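Local coordinates for protein putative phosphatase (DUF442) (Shewanella putrefaciens CN-32, PDB 3GXH) that probably acts as a phosphatase of the cysteine-dependent tyrosine and dual-specificity family, although its physiological substrate is not established, at residues D136-A139 / W144-L147; P57-L62 / M68-I73; V75-P80 / T132-E137. All coordinates share one frame; numbering follows the deposited sequence.

Interaction 1. Residues D136-A139 / W144-L147; sequences DELA and WQAL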
# COMPACT_ATOMS: atom_id res chain seq x y z
N ASP A 136 -5.02 -10.23 -12.82
CA ASP A 136 -4.32 -11.41 -13.29
C ASP A 136 -3.06 -11.21 -14.20
O ASP A 136 -2.72 -12.09 -14.99
CB ASP A 136 -5.31 -12.36 -14.00
N GLU A 137 -2.36 -10.08 -14.06
CA GLU A 137 -1.21 -9.75 -14.92
C GLU A 137 0.14 -10.08 -14.28
O GLU A 137 1.19 -9.79 -14.82
CB GLU A 137 -1.22 -8.25 -15.24
CG GLU A 137 -2.39 -7.83 -16.12
CD GLU A 137 -2.74 -6.36 -16.02
OE1 GLU A 137 -1.97 -5.58 -15.43
OE2 GLU A 137 -3.81 -5.99 -16.56
N LEU A 138 0.13 -10.71 -13.10
CA LEU A 138 1.40 -10.97 -12.47
C LEU A 138 2.38 -11.75 -13.38
O LEU A 138 3.56 -11.48 -13.36
CB LEU A 138 1.23 -11.71 -11.13
CG LEU A 138 2.50 -12.07 -10.39
CD1 LEU A 138 3.40 -10.89 -10.15
CD2 LEU A 138 2.18 -12.76 -8.99
N ALA A 139 1.88 -12.70 -14.16
CA ALA A 139 2.73 -13.46 -15.10
C ALA A 139 3.47 -12.56 -16.12
O ALA A 139 4.58 -12.88 -16.57
CB ALA A 139 1.90 -14.51 -15.83
N TRP A 144 8.49 -9.01 -10.71
CA TRP A 144 7.51 -9.05 -9.62
C TRP A 144 7.24 -10.47 -9.15
O TRP A 144 7.18 -10.74 -7.98
CB TRP A 144 6.22 -8.28 -9.97
CG TRP A 144 6.46 -6.80 -9.85
CD1 TRP A 144 6.92 -5.98 -10.80
CD2 TRP A 144 6.24 -6.01 -8.67
NE1 TRP A 144 7.08 -4.70 -10.27
CE2 TRP A 144 6.65 -4.71 -8.96
CE3 TRP A 144 5.81 -6.31 -7.39
CZ2 TRP A 144 6.59 -3.67 -8.03
CZ3 TRP A 144 5.74 -5.26 -6.45
CH2 TRP A 144 6.19 -3.98 -6.76
N GLN A 145 7.09 -11.41 -10.08
CA GLN A 145 6.90 -12.79 -9.71
C GLN A 145 8.06 -13.25 -8.85
O GLN A 145 7.90 -13.93 -7.80
CB GLN A 145 6.87 -13.64 -10.97
CG GLN A 145 5.55 -13.65 -11.68
CD GLN A 145 5.53 -14.63 -12.83
OE1 GLN A 145 6.26 -14.46 -13.81
NE2 GLN A 145 4.71 -15.68 -12.71
N ALA A 146 9.28 -12.92 -9.28
CA ALA A 146 10.49 -13.36 -8.59
C ALA A 146 10.58 -12.78 -7.18
O ALA A 146 10.95 -13.46 -6.22
CB ALA A 146 11.78 -12.97 -9.39
N LEU A 147 10.21 -11.52 -7.05
CA LEU A 147 10.17 -10.82 -5.76
C LEU A 147 9.22 -11.55 -4.83
O LEU A 147 9.56 -11.88 -3.67
CB LEU A 147 9.74 -9.37 -5.90
CG LEU A 147 9.62 -8.58 -4.59
CD1 LEU A 147 10.99 -8.35 -3.99
CD2 LEU A 147 8.86 -7.27 -4.82

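Interaction 2. Residues P57-L62 / M68-I73; sequences PDEGKL and MDYVYI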
# COMPACT_ATOMS: atom_id res chain seq x y z
N PRO A 57 3.55 16.97 -6.03
CA PRO A 57 4.88 17.60 -5.86
C PRO A 57 5.42 17.38 -4.41
O PRO A 57 6.63 17.31 -4.23
CB PRO A 57 4.62 19.05 -6.12
CG PRO A 57 3.46 19.05 -7.07
CD PRO A 57 2.59 17.89 -6.64
N ASP A 58 4.53 17.30 -3.42
CA ASP A 58 4.93 17.06 -2.02
C ASP A 58 3.79 16.37 -1.30
O ASP A 58 3.00 17.00 -0.59
CB ASP A 58 5.28 18.37 -1.38
CG ASP A 58 5.93 18.23 0.00
OD1 ASP A 58 5.94 17.09 0.52
OD2 ASP A 58 6.40 19.23 0.54
N GLU A 59 3.71 15.06 -1.51
CA GLU A 59 2.66 14.29 -0.90
C GLU A 59 2.71 14.39 0.61
O GLU A 59 1.66 14.46 1.28
CB GLU A 59 2.67 12.84 -1.36
CG GLU A 59 1.53 12.05 -0.66
CD GLU A 59 1.27 10.70 -1.21
OE1 GLU A 59 1.16 10.52 -2.44
OE2 GLU A 59 1.13 9.78 -0.35
N GLY A 60 3.92 14.36 1.17
CA GLY A 60 4.02 14.40 2.63
C GLY A 60 3.42 15.64 3.26
O GLY A 60 2.88 15.58 4.37
N LYS A 61 3.53 16.78 2.58
CA LYS A 61 2.89 17.97 3.00
C LYS A 61 1.38 17.77 3.08
O LYS A 61 0.72 18.12 4.06
CB LYS A 61 3.23 19.14 2.08
CG LYS A 61 2.58 20.45 2.46
CD LYS A 61 3.00 21.59 1.49
CE LYS A 61 2.37 22.94 1.90
NZ LYS A 61 0.97 23.12 1.43
N LEU A 62 0.81 17.18 2.04
CA LEU A 62 -0.63 16.94 2.03
C LEU A 62 -1.06 15.99 3.15
O LEU A 62 -2.09 16.20 3.80
CB LEU A 62 -1.10 16.39 0.69
CG LEU A 62 -0.70 17.18 -0.57
CD1 LEU A 62 -1.30 16.51 -1.85
CD2 LEU A 62 -1.07 18.61 -0.44
N MSE A 68 -2.13 13.22 9.41
CA MSE A 68 -1.61 11.87 9.43
C MSE A 68 -0.11 11.78 9.33
O MSE A 68 0.55 12.76 8.95
CB MSE A 68 -2.22 11.08 8.27
CG MSE A 68 -3.71 10.94 8.36
SE MSE A 68 -4.60 10.07 6.87
CE MSE A 68 -4.21 11.45 5.52
N ASP A 69 0.45 10.64 9.71
CA ASP A 69 1.88 10.41 9.62
C ASP A 69 2.18 9.93 8.20
O ASP A 69 1.34 9.30 7.56
CB ASP A 69 2.31 9.31 10.61
CG ASP A 69 2.21 9.72 12.04
OD1 ASP A 69 2.28 10.91 12.34
OD2 ASP A 69 2.10 8.78 12.86
N TYR A 70 3.37 10.27 7.69
CA TYR A 70 3.77 10.00 6.33
C TYR A 70 5.06 9.18 6.30
O TYR A 70 6.04 9.55 6.94
CB TYR A 70 3.99 11.34 5.60
CG TYR A 70 4.39 11.17 4.16
CD1 TYR A 70 3.51 10.59 3.27
CD2 TYR A 70 5.65 11.55 3.70
CE1 TYR A 70 3.82 10.41 1.94
CE2 TYR A 70 5.96 11.39 2.35
CZ TYR A 70 5.04 10.86 1.47
OH TYR A 70 5.35 10.65 0.12
N VAL A 71 5.05 8.09 5.55
CA VAL A 71 6.21 7.24 5.28
C VAL A 71 6.38 7.12 3.78
O VAL A 71 5.39 6.74 3.08
CB VAL A 71 6.08 5.86 5.95
CG1 VAL A 71 7.38 5.08 5.77
CG2 VAL A 71 5.67 5.98 7.42
N TYR A 72 7.58 7.37 3.26
CA TYR A 72 7.87 7.32 1.84
C TYR A 72 8.89 6.23 1.58
O TYR A 72 10.03 6.31 2.01
CB TYR A 72 8.42 8.68 1.39
CG TYR A 72 8.87 8.77 -0.03
CD1 TYR A 72 7.97 8.44 -1.08
CD2 TYR A 72 10.13 9.16 -0.36
CE1 TYR A 72 8.36 8.61 -2.37
CE2 TYR A 72 10.53 9.27 -1.70
CZ TYR A 72 9.63 8.99 -2.69
OH TYR A 72 10.03 9.11 -4.03
N ILE A 73 8.47 5.19 0.86
CA ILE A 73 9.27 4.04 0.48
C ILE A 73 9.08 3.83 -1.02
O ILE A 73 8.29 2.98 -1.44
CB ILE A 73 8.91 2.78 1.32
CG1 ILE A 73 9.05 3.05 2.81
CG2 ILE A 73 9.80 1.57 0.91
CD1 ILE A 73 8.53 1.97 3.72

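Interaction 3. Residues V75-P80 / T132-E137; sequences VDWQNP and TPWNDE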
# COMPACT_ATOMS: atom_id res chain seq x y z
N VAL A 75 9.17 2.58 -4.70
CA VAL A 75 9.47 1.26 -5.26
C VAL A 75 9.56 1.45 -6.77
O VAL A 75 8.63 1.95 -7.43
CB VAL A 75 8.38 0.25 -4.92
CG1 VAL A 75 8.64 -1.11 -5.60
CG2 VAL A 75 8.29 0.08 -3.42
N ASP A 76 10.71 1.03 -7.32
CA ASP A 76 10.92 1.06 -8.74
C ASP A 76 10.14 -0.07 -9.39
O ASP A 76 10.30 -1.22 -9.03
CB ASP A 76 12.43 0.89 -9.04
CG ASP A 76 12.71 0.92 -10.54
OD1 ASP A 76 12.62 1.99 -11.12
OD2 ASP A 76 12.99 -0.14 -11.12
N TRP A 77 9.33 0.26 -10.39
CA TRP A 77 8.52 -0.76 -11.08
C TRP A 77 9.34 -1.82 -11.76
O TRP A 77 8.99 -3.01 -11.69
CB TRP A 77 7.59 -0.10 -12.12
CG TRP A 77 6.75 -1.12 -12.80
CD1 TRP A 77 6.85 -1.53 -14.09
CD2 TRP A 77 5.68 -1.87 -12.24
NE1 TRP A 77 5.94 -2.51 -14.35
CE2 TRP A 77 5.21 -2.75 -13.22
CE3 TRP A 77 5.10 -1.91 -10.95
CZ2 TRP A 77 4.14 -3.61 -12.99
CZ3 TRP A 77 4.06 -2.76 -10.74
CH2 TRP A 77 3.59 -3.60 -11.73
N GLN A 78 10.43 -1.44 -12.44
CA GLN A 78 11.24 -2.38 -13.21
C GLN A 78 12.22 -3.18 -12.34
O GLN A 78 12.84 -4.15 -12.79
CB GLN A 78 12.00 -1.62 -14.30
CG GLN A 78 12.59 -2.52 -15.39
CD GLN A 78 13.39 -1.73 -16.43
OE1 GLN A 78 13.64 -0.54 -16.24
NE2 GLN A 78 13.79 -2.39 -17.51
N ASN A 79 12.43 -2.77 -11.10
CA ASN A 79 13.34 -3.52 -10.25
C ASN A 79 12.97 -3.38 -8.81
O ASN A 79 13.66 -2.75 -8.04
CB ASN A 79 14.79 -3.04 -10.46
CG ASN A 79 15.80 -3.86 -9.60
OD1 ASN A 79 15.58 -5.04 -9.35
ND2 ASN A 79 16.87 -3.20 -9.12
N PRO A 80 11.81 -3.92 -8.43
CA PRO A 80 11.44 -3.92 -7.04
C PRO A 80 12.38 -4.79 -6.21
O PRO A 80 12.81 -5.85 -6.66
CB PRO A 80 10.04 -4.46 -7.06
CG PRO A 80 10.01 -5.40 -8.23
CD PRO A 80 10.83 -4.65 -9.25
N THR A 132 -6.20 -8.25 -6.42
CA THR A 132 -7.25 -7.97 -7.39
C THR A 132 -6.86 -6.87 -8.40
O THR A 132 -7.14 -7.01 -9.59
CB THR A 132 -8.60 -7.71 -6.66
OG1 THR A 132 -9.09 -8.97 -6.14
CG2 THR A 132 -9.65 -7.13 -7.61
N PRO A 133 -6.18 -5.80 -7.96
CA PRO A 133 -5.82 -4.76 -8.90
C PRO A 133 -4.91 -5.18 -10.00
O PRO A 133 -4.84 -4.49 -11.00
CB PRO A 133 -5.11 -3.71 -8.01
CG PRO A 133 -5.77 -3.89 -6.68
CD PRO A 133 -5.87 -5.38 -6.57
N TRP A 134 -4.21 -6.31 -9.84
CA TRP A 134 -3.32 -6.84 -10.85
C TRP A 134 -4.06 -7.41 -12.04
O TRP A 134 -3.45 -7.69 -13.05
CB TRP A 134 -2.33 -7.90 -10.28
CG TRP A 134 -1.28 -7.27 -9.46
CD1 TRP A 134 -1.45 -6.67 -8.25
CD2 TRP A 134 0.11 -7.16 -9.78
NE1 TRP A 134 -0.25 -6.21 -7.79
CE2 TRP A 134 0.72 -6.45 -8.72
CE3 TRP A 134 0.90 -7.52 -10.88
CZ2 TRP A 134 2.06 -6.13 -8.72
CZ3 TRP A 134 2.26 -7.22 -10.85
CH2 TRP A 134 2.82 -6.54 -9.78
N ASN A 135 -5.36 -7.63 -11.86
CA ASN A 135 -6.19 -8.13 -12.93
C ASN A 135 -5.54 -9.30 -13.62
O ASN A 135 -5.50 -9.34 -14.85
CB ASN A 135 -6.46 -6.99 -13.92
CG ASN A 135 -7.73 -7.18 -14.66
OD1 ASN A 135 -7.73 -7.32 -15.88
ND2 ASN A 135 -8.84 -7.25 -13.93
N ASP A 136 -5.02 -10.23 -12.82
CA ASP A 136 -4.32 -11.41 -13.29
C ASP A 136 -3.06 -11.21 -14.20
O ASP A 136 -2.72 -12.09 -14.99
CB ASP A 136 -5.31 -12.36 -14.00
N GLU A 137 -2.36 -10.08 -14.06
CA GLU A 137 -1.21 -9.75 -14.92
C GLU A 137 0.14 -10.08 -14.28
O GLU A 137 1.19 -9.79 -14.82
CB GLU A 137 -1.22 -8.25 -15.24
CG GLU A 137 -2.39 -7.83 -16.12
CD GLU A 137 -2.74 -6.36 -16.02
OE1 GLU A 137 -1.97 -5.58 -15.43
OE2 GLU A 137 -3.81 -5.99 -16.56

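Interaction 1. Residues D136-A139 / W144-L147
L138 and A139 pack against W144 and Q145 where a short 3-10 segment leads into the C-terminal helix 142-154 of this phosphatase-like alpha/beta fold. Only four residues lie between the two segments, so this is a local contact in which the approach to a helix folds back on that helix's first turns. Just ahead of the touching residues, E137 is turned elsewhere: its OE1 is hydrogen-bonded to the hydroxyl of Y108 on helix 108-120. L138 then carries the apolar part. Its CG lies anti to the backbone N (chi1 178°), which swings the branched end over to the helix. There CD1 reaches W144 CB at 3.8 Å and lies 3.7 Å from Q145 N, so that one methyl group rests against the helix backbone as well as the base of a side chain. The other neighbour of the leucine is Q145, whose chain crosses it at a slant, with L138 CG and Q145 CG 3.7 Å apart. The leucine carbonyl is close to the same methylene, Q145 CG being 3.4 Å from L138 O. Of the W144 side chain, only CB meets the leucine; its indole leads inward, where NE1 donates to the carbonyl of W77 and the ring packs on W134 and on helix 108-120. A139 follows, its CB directed away from the helix, and it offers mainly its CA. Both A139 and Q145 were deposited in two conformers, so the last detail holds for one copy of each and is less certain: the glutamine amide lies flat against the alanine, with CD and NE2 of Q145 each 3.8 Å from A139 CA.

Interaction 2. Residues P57-L62 / M68-I73
E59 and Y70 both have CG anti to the backbone N (chi1 179° in E59), which sends the two side chains into the gap between helix 59-65 and strand 69-72, where they cross at about a right angle. E59 runs on extended across the ring's CE1 corner: its CG is 3.8 Å from Y70 CE1, and its OE2 is 3.6 Å from the same CE1. Nearer the helix, E59 CB lies 3.8 Å from Y70 OH. The polar ends are held by other partners, E59 OE2 by NE2 of H103 at the end of the central strand 100-103 and Y70 OH by ND2 of N46.

The middle of the contact is a CH-pi interaction. G60 CA sits 3.5 Å from the centroid of the Y70 ring and 13° off its normal, almost squarely over the face. With no side chain at G60, the helix backbone itself can press on the ring, and the CA atoms of G60 and Y70 come within 5.8 Å.

D58 occupies the N-cap position. Its OD1 accepts from K61 N at 3.2 Å, a bond that arrives from well above the carboxylate plane, 68° out of it, and ties down the very turn that carries E59 and G60. V63 and T64, one turn further on, also touch the tyrosine.

Helix 59-65 is thus seated on the sheet through its first turn, as the connecting helix of the beta-alpha-beta crossover formed by strand 43-46, helix 59-65 and the outermost strand 69-72.

Interaction 3. Residues V75-P80 / T132-E137
The backbones carrying W77 and W134 stay far apart, 13.3 Å from CA to CA, and only their long side chains bridge the distance between two loops of the phosphatase-like alpha/beta fold. Segment 75-80 is the irregular link from strand 69-72 to helix 82-94, where N79 N makes a weak bond, 3.4 Å long, to D76 O. Segment 132-137 opens with a 3-10 turn, in which N135 N donates to T132 O at 3.0 Å. A type I' beta turn follows from W134 to E137, closed by E137 N to W134 O at 2.8 Å, with N135 and D136 at its corners in left-handed conformations. W134 therefore stands where one turn ends and the next begins.

The two indoles approach from opposite directions. W77 has CG anti to its own backbone nitrogen (chi1 -179°), whereas in W134 that carbon lies beside the nitrogen (chi1 -74°), and each six-membered ring is carried out toward the other. Their planes are inclined by only 29°, yet the rings are slid so far apart, with centroids 5.6 Å distant, that they scarcely overlap. The contact is one of ring carbons at the far ends of the indoles, not a full stack.

Both rings also pack on W144; W134 NE1 donates to the carbonyl of Y108, while W77 meets Y141 edge-to-face and touches R109. A sulfate ion, probably from the crystallisation liquor, lies about 4 Å from the W77 side chain and may mark a pocket.

The nearest approach is W77 CH2 to W134 CH2 at 3.6 Å, followed by W77 CH2 to W134 CZ3 at 4.0 Å.

In the fold
From the N terminus, interaction 2 comes first, bringing the start of helix 59-65 back onto the edge strand 69-72 that follows it. Interaction 3 starts just beyond that strand and spans 51 intervening residues, bringing the loop before helix 82-94 to the one before helix 142-154. Interaction 1 starts on that same second loop, sharing D136 and E137, and closes a few residues later on the C-terminal helix. Interaction 2 closes before the other two open, and interaction 1 begins on the segment where interaction 3 ends. Interactions 1 and 3, their centres 7 Å apart, join through W144 to W77, W134 and P80. Interaction 2 lies on the opposite side of the chain's centre from interaction 1.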